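Long-range contacts in TsrE (Streptomyces laurentii, PDB 7CWW), which is a cyclase, probably forming the macrocycle of a thiopeptide antibiotic from a precursor peptide: residues D8-V13 with R52-L57; V13-Q18 with R46-G51. One frame throughout, in Å; residues are numbered along the deposited sequence.

Contact 1 (D8-V13 with R52-L57)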
loop_
_atom_site.group_PDB
_atom_site.type_symbol
_atom_site.label_atom_id
_atom_site.label_comp_id
_atom_site.label_asym_id
_atom_site.label_seq_id
_atom_site.Cartn_x
_atom_site.Cartn_y
_atom_site.Cartn_z
ATOM N N ASP A 8 -22.467 6.248 1.315
ATOM C CA ASP A 8 -21.508 5.228 1.740
ATOM C C ASP A 8 -22.251 3.903 1.820
ATOM O O ASP A 8 -23.183 3.761 2.616
ATOM C CB ASP A 8 -20.872 5.601 3.098
ATOM C CG ASP A 8 -19.839 4.572 3.590
ATOM O OD1 ASP A 8 -19.345 3.756 2.804
ATOM O OD2 ASP A 8 -19.509 4.588 4.792
ATOM N N LEU A 9 -21.850 2.941 0.991
ATOM C CA LEU A 9 -22.539 1.659 0.888
ATOM C C LEU A 9 -21.505 0.562 1.071
ATOM O O LEU A 9 -20.444 0.618 0.447
ATOM C CB LEU A 9 -23.235 1.522 -0.484
ATOM C CG LEU A 9 -23.686 0.134 -0.931
ATOM C CD1 LEU A 9 -24.655 -0.423 0.111
ATOM C CD2 LEU A 9 -24.363 0.189 -2.293
ATOM N N THR A 10 -21.797 -0.423 1.920
ATOM C CA THR A 10 -20.880 -1.538 2.122
ATOM C C THR A 10 -21.585 -2.835 1.748
ATOM O O THR A 10 -22.765 -3.035 2.064
ATOM C CB THR A 10 -20.324 -1.604 3.571
ATOM O OG1 THR A 10 -21.384 -1.739 4.518
ATOM C CG2 THR A 10 -19.498 -0.326 3.909
ATOM N N VAL A 11 -20.865 -3.696 1.032
ATOM C CA VAL A 11 -21.409 -4.936 0.501
ATOM C C VAL A 11 -20.525 -6.070 0.984
ATOM O O VAL A 11 -19.386 -6.216 0.515
ATOM C CB VAL A 11 -21.485 -4.930 -1.027
ATOM C CG1 VAL A 11 -22.378 -6.100 -1.496
ATOM C CG2 VAL A 11 -21.982 -3.561 -1.518
ATOM N N SER A 12 -21.048 -6.875 1.912
ATOM C CA SER A 12 -20.260 -7.873 2.640
ATOM C C SER A 12 -20.373 -9.211 1.925
ATOM O O SER A 12 -21.241 -10.033 2.222
ATOM C CB SER A 12 -20.731 -7.958 4.088
ATOM O OG SER A 12 -20.283 -6.814 4.803
ATOM N N VAL A 13 -19.485 -9.426 0.962
ATOM C CA VAL A 13 -19.428 -10.656 0.171
ATOM C C VAL A 13 -17.974 -11.040 -0.008
ATOM O O VAL A 13 -17.066 -10.214 0.215
ATOM C CB VAL A 13 -20.101 -10.483 -1.206
ATOM C CG1 VAL A 13 -21.574 -10.148 -1.045
ATOM C CG2 VAL A 13 -19.371 -9.400 -2.007
ATOM N N ARG A 52 -15.606 -10.814 7.761
ATOM C CA ARG A 52 -16.575 -10.571 6.692
ATOM C C ARG A 52 -15.998 -9.482 5.795
ATOM O O ARG A 52 -16.192 -8.279 6.042
ATOM C CB ARG A 52 -17.937 -10.177 7.253
ATOM C CG ARG A 52 -18.688 -11.351 7.913
ATOM C CD ARG A 52 -19.090 -12.412 6.873
ATOM N NE ARG A 52 -19.924 -11.829 5.824
ATOM C CZ ARG A 52 -21.243 -11.681 5.927
ATOM N NH1 ARG A 52 -21.881 -12.086 7.027
ATOM N NH2 ARG A 52 -21.927 -11.125 4.937
ATOM N N PRO A 53 -15.255 -9.860 4.763
ATOM C CA PRO A 53 -14.773 -8.873 3.783
ATOM C C PRO A 53 -15.919 -8.061 3.189
ATOM O O PRO A 53 -17.038 -8.560 3.037
ATOM C CB PRO A 53 -14.109 -9.742 2.706
ATOM C CG PRO A 53 -13.788 -11.042 3.391
ATOM C CD PRO A 53 -14.856 -11.240 4.433
ATOM N N PHE A 54 -15.642 -6.799 2.839
ATOM C CA PHE A 54 -16.686 -6.028 2.183
ATOM C C PHE A 54 -16.102 -5.022 1.201
ATOM O O PHE A 54 -14.967 -4.548 1.344
ATOM C CB PHE A 54 -17.624 -5.313 3.186
ATOM C CG PHE A 54 -16.950 -4.278 4.065
ATOM C CD1 PHE A 54 -16.909 -2.938 3.689
ATOM C CD2 PHE A 54 -16.432 -4.635 5.307
ATOM C CE1 PHE A 54 -16.316 -1.970 4.516
ATOM C CE2 PHE A 54 -15.849 -3.683 6.138
ATOM C CZ PHE A 54 -15.795 -2.346 5.747
ATOM N N LEU A 55 -16.893 -4.759 0.165
ATOM C CA LEU A 55 -16.661 -3.686 -0.787
ATOM C C LEU A 55 -17.396 -2.446 -0.302
ATOM O O LEU A 55 -18.594 -2.510 0.008
ATOM C CB LEU A 55 -17.171 -4.089 -2.172
ATOM C CG LEU A 55 -17.126 -3.044 -3.286
ATOM C CD1 LEU A 55 -15.661 -2.753 -3.655
ATOM C CD2 LEU A 55 -17.914 -3.518 -4.508
ATOM N N ARG A 56 -16.677 -1.336 -0.205
ATOM C CA ARG A 56 -17.253 -0.050 0.179
ATOM C C ARG A 56 -17.325 0.838 -1.053
ATOM O O ARG A 56 -16.325 0.997 -1.761
ATOM C CB ARG A 56 -16.421 0.647 1.271
ATOM C CG ARG A 56 -16.982 2.033 1.675
ATOM C CD ARG A 56 -16.058 2.827 2.604
ATOM N NE ARG A 56 -15.675 2.048 3.791
ATOM C CZ ARG A 56 -16.461 1.850 4.848
ATOM N NH1 ARG A 56 -17.686 2.369 4.898
ATOM N NH2 ARG A 56 -16.022 1.126 5.867
ATOM N N LEU A 57 -18.493 1.431 -1.300
ATOM C CA LEU A 57 -18.657 2.392 -2.387
ATOM C C LEU A 57 -18.992 3.739 -1.774
ATOM O O LEU A 57 -19.983 3.869 -1.050
ATOM C CB LEU A 57 -19.739 1.941 -3.373
ATOM C CG LEU A 57 -19.404 0.567 -3.979
ATOM C CD1 LEU A 57 -20.570 -0.062 -4.708
ATOM C CD2 LEU A 57 -18.196 0.684 -4.911
HETATM O O HOH W 1 -18.505 -6.911 6.928
#
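Strands 8-11 and 52-57 run antiparallel, their axes 4.5 Å apart at closest approach and their directions 153° apart, with Leu-9/Leu-57 and Val-11/Leu-55 as hydrogen-bonded pairs and Thr-10/Arg-56 as the non-hydrogen-bonded pair between them. Each hydrogen-bonded pair has two bonds, one each way: in the first Leu-57 N to Leu-9 O is 2.7 Å, and in the second Val-11 N to Leu-55 O is 2.8 Å. The face carrying Leu-9, Val-11, Leu-55 and Leu-57 is aliphatic and packs on helices 15-35 and 65-78. On the other face Asp-8 reaches Arg-56 with both carboxylate oxygens near one nitrogen, OD2 at 2.9 Å and OD1 at 3.0 Å from NH1; OD1 uses its syn lone pair, while the carboxylate and guanidinium planes stand 45° apart. Each group has further partners, Tyr-90 for Asp-8 and Glu-47 for Arg-56, so the pair belongs to a wider polar network.

These are the first and third strands of a three-stranded antiparallel sheet of order 1-3-2, with 52-61 central and 5-11 at one margin. Thr-10 CG2 lies over one face of the Arg-56 guanidinium, 3.4 Å from NH1, and also touches Phe-54 CE1. With chi1 at 63°, Phe-54 sets CG between its backbone N and carbonyl carbon, which carries the ring to Thr-10 CG2 at an oblique angle. Beyond the ladder, Arg-52 folds back at chi2 and chi3, and its NH2 donates to Ser-12 O at 3.0 Å from above the carbonyl plane; Asp-86 holds the same nitrogen. A water bridges Ser-12 OG and Arg-52 O.

Contact 2 (V13-Q18 with R46-G51); sequences VPWSVQ and RENHGG
Arg-46 reaches from its strand to the first turn of helix 15-35, where two acceptors meet the edge of its guanidinium. The straighter bond runs from Arg-46 NE to Gln-18 OE1, at 3.1 Å with an N-H...O angle of 166°; the oxygen lies almost in the guanidinium plane, whereas the donor is tilted from the carbonyl plane of the amide. The second, from Arg-46 NH1 to Trp-15 O, is short at 2.9 Å but weak, because its angle at hydrogen is only 124°. A bend at chi3 (84°) turns the end of the arginine chain so that NE and NH1 both face the helix. NH2 is satisfied elsewhere, by the carbonyl of Arg-326.

Gln-18 is engaged at both ends of its amide. While OE1 accepts from Arg-46, NE2 donates to Val-13 O at 3.0 Å, nearly in line with that C=O bond, and this fixes which way round the amide sits. Its backbone N is taken by Pro-14 O, the regular i to i+4 bond that opens the helix, with Pro-14 at the N-cap position.

Trp-15 supplies the apolar part of the contact. The rim of its six-membered ring meets the strand: CZ3 has Arg-46 CB at the ring edge, 4.0 Å away, and CH2 comes within 3.4 Å of Glu-47 O, which approaches obliquely and is a carbonyl that pairs with Phe-54 of the next strand. Pro-53 and Tyr-325 also touch the indole, placing it between the sheet and helix 308-326. With Gln-18 linking the arginine to the carbonyl of Val-13, the side-chain chemistry ties an outer strand to both the start of the helix and the loop preceding it.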
loop_
_atom_site.group_PDB
_atom_site.type_symbol
_atom_site.label_atom_id
_atom_site.label_comp_id
_atom_site.label_asym_id
_atom_site.label_seq_id
_atom_site.Cartn_x
_atom_site.Cartn_y
_atom_site.Cartn_z
ATOM N N VAL A 13 -19.485 -9.426 0.962
ATOM C CA VAL A 13 -19.428 -10.656 0.171
ATOM C C VAL A 13 -17.974 -11.040 -0.008
ATOM O O VAL A 13 -17.066 -10.214 0.215
ATOM C CB VAL A 13 -20.101 -10.483 -1.206
ATOM C CG1 VAL A 13 -21.574 -10.148 -1.045
ATOM C CG2 VAL A 13 -19.371 -9.400 -2.007
ATOM N N PRO A 14 -17.695 -12.306 -0.387
ATOM C CA PRO A 14 -16.302 -12.742 -0.553
ATOM C C PRO A 14 -15.488 -11.834 -1.474
ATOM O O PRO A 14 -16.063 -11.149 -2.326
ATOM C CB PRO A 14 -16.453 -14.147 -1.159
ATOM C CG PRO A 14 -17.769 -14.637 -0.609
ATOM C CD PRO A 14 -18.647 -13.423 -0.611
ATOM N N TRP A 15 -14.155 -11.837 -1.317
ATOM C CA TRP A 15 -13.294 -10.953 -2.106
ATOM C C TRP A 15 -13.528 -11.108 -3.604
ATOM O O TRP A 15 -13.552 -10.118 -4.343
ATOM C CB TRP A 15 -11.817 -11.221 -1.799
ATOM C CG TRP A 15 -11.422 -11.069 -0.362
ATOM C CD1 TRP A 15 -11.084 -12.078 0.508
ATOM C CD2 TRP A 15 -11.290 -9.847 0.370
ATOM N NE1 TRP A 15 -10.771 -11.554 1.741
ATOM C CE2 TRP A 15 -10.877 -10.186 1.681
ATOM C CE3 TRP A 15 -11.485 -8.496 0.050
ATOM C CZ2 TRP A 15 -10.647 -9.221 2.671
ATOM C CZ3 TRP A 15 -11.262 -7.533 1.036
ATOM C CH2 TRP A 15 -10.844 -7.904 2.332
ATOM N N SER A 16 -13.653 -12.346 -4.085
ATOM C CA SER A 16 -13.787 -12.545 -5.528
ATOM C C SER A 16 -15.110 -11.981 -6.038
ATOM O O SER A 16 -15.175 -11.441 -7.151
ATOM C CB SER A 16 -13.678 -14.029 -5.865
ATOM O OG SER A 16 -14.789 -14.735 -5.332
ATOM N N VAL A 17 -16.169 -12.091 -5.231
ATOM C CA VAL A 17 -17.468 -11.552 -5.614
ATOM C C VAL A 17 -17.442 -10.027 -5.596
ATOM O O VAL A 17 -18.088 -9.380 -6.433
ATOM C CB VAL A 17 -18.559 -12.121 -4.692
ATOM C CG1 VAL A 17 -19.937 -11.560 -5.060
ATOM C CG2 VAL A 17 -18.567 -13.645 -4.767
ATOM N N GLN A 18 -16.692 -9.424 -4.664
ATOM C CA GLN A 18 -16.507 -7.975 -4.693
ATOM C C GLN A 18 -15.956 -7.528 -6.034
ATOM O O GLN A 18 -16.359 -6.492 -6.569
ATOM C CB GLN A 18 -15.554 -7.523 -3.587
ATOM C CG GLN A 18 -16.055 -7.791 -2.170
ATOM C CD GLN A 18 -14.991 -7.443 -1.172
ATOM O OE1 GLN A 18 -14.072 -6.686 -1.489
ATOM N NE2 GLN A 18 -15.092 -7.992 0.041
ATOM N N ARG A 46 -11.817 -1.702 -0.256
ATOM C CA ARG A 46 -12.134 -3.069 0.127
ATOM C C ARG A 46 -11.549 -3.295 1.507
ATOM O O ARG A 46 -10.359 -3.051 1.729
ATOM C CB ARG A 46 -11.598 -4.070 -0.886
ATOM C CG ARG A 46 -12.289 -3.900 -2.246
ATOM C CD ARG A 46 -11.509 -4.549 -3.350
ATOM N NE ARG A 46 -11.806 -5.972 -3.461
ATOM C CZ ARG A 46 -11.142 -6.801 -4.259
ATOM N NH1 ARG A 46 -11.465 -8.088 -4.313
ATOM N NH2 ARG A 46 -10.165 -6.337 -5.012
ATOM N N GLU A 47 -12.406 -3.685 2.448
ATOM C CA GLU A 47 -12.008 -3.758 3.844
ATOM C C GLU A 47 -12.603 -5.034 4.430
ATOM O O GLU A 47 -13.215 -5.835 3.717
ATOM C CB GLU A 47 -12.454 -2.495 4.597
ATOM C CG GLU A 47 -12.070 -1.182 3.930
ATOM C CD GLU A 47 -12.445 0.021 4.781
ATOM O OE1 GLU A 47 -11.760 0.256 5.805
ATOM O OE2 GLU A 47 -13.423 0.717 4.430
ATOM N N ASN A 48 -12.465 -5.205 5.742
ATOM C CA ASN A 48 -12.908 -6.433 6.392
ATOM C C ASN A 48 -13.303 -6.108 7.822
ATOM O O ASN A 48 -12.593 -5.368 8.504
ATOM C CB ASN A 48 -11.790 -7.484 6.363
ATOM C CG ASN A 48 -12.244 -8.853 6.837
ATOM O OD1 ASN A 48 -13.285 -8.998 7.480
ATOM N ND2 ASN A 48 -11.447 -9.870 6.523
ATOM N N HIS A 49 -14.429 -6.667 8.270
ATOM C CA HIS A 49 -14.837 -6.579 9.669
ATOM C C HIS A 49 -15.200 -7.972 10.160
ATOM O O HIS A 49 -16.114 -8.606 9.613
ATOM C CB HIS A 49 -16.021 -5.620 9.858
ATOM C CG HIS A 49 -16.354 -5.357 11.299
ATOM N ND1 HIS A 49 -15.584 -4.543 12.103
ATOM C CD2 HIS A 49 -17.367 -5.807 12.082
ATOM C CE1 HIS A 49 -16.105 -4.500 13.316
ATOM N NE2 HIS A 49 -17.189 -5.256 13.331
ATOM N N GLY A 50 -14.478 -8.456 11.175
ATOM C CA GLY A 50 -14.859 -9.707 11.831
ATOM C C GLY A 50 -14.862 -10.923 10.929
ATOM O O GLY A 50 -15.678 -11.835 11.127
ATOM N N GLY A 51 -13.961 -10.975 9.951
ATOM C CA GLY A 51 -13.969 -12.095 9.027
ATOM C C GLY A 51 -15.079 -12.012 8.007
ATOM O O GLY A 51 -15.492 -13.040 7.459
#

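Contact 2 is nested along the chain inside the loop closed by contact 1, and their centres are about 7 Å apart. The chain passes through strand 5-11, helix 15-35, strand 39-49 and strand 52-61 in that order; Val-13 belongs to both contacts. Contact 1 joins the marginal strand 5-11 to the central one, and contact 2 fastens the opposite margin, strand 39-49, to the helix. A salt bridge between Arg-56 NE and Glu-47 OE2, 2.7 Å long, connects them directly across neighbouring strands. Both margins of the sheet are thus joined, through its central strand and helix 15-35. The Glu-47 side chain lies about 7 Å from the bound polyether, whose pocket residues fall between 149 and 338.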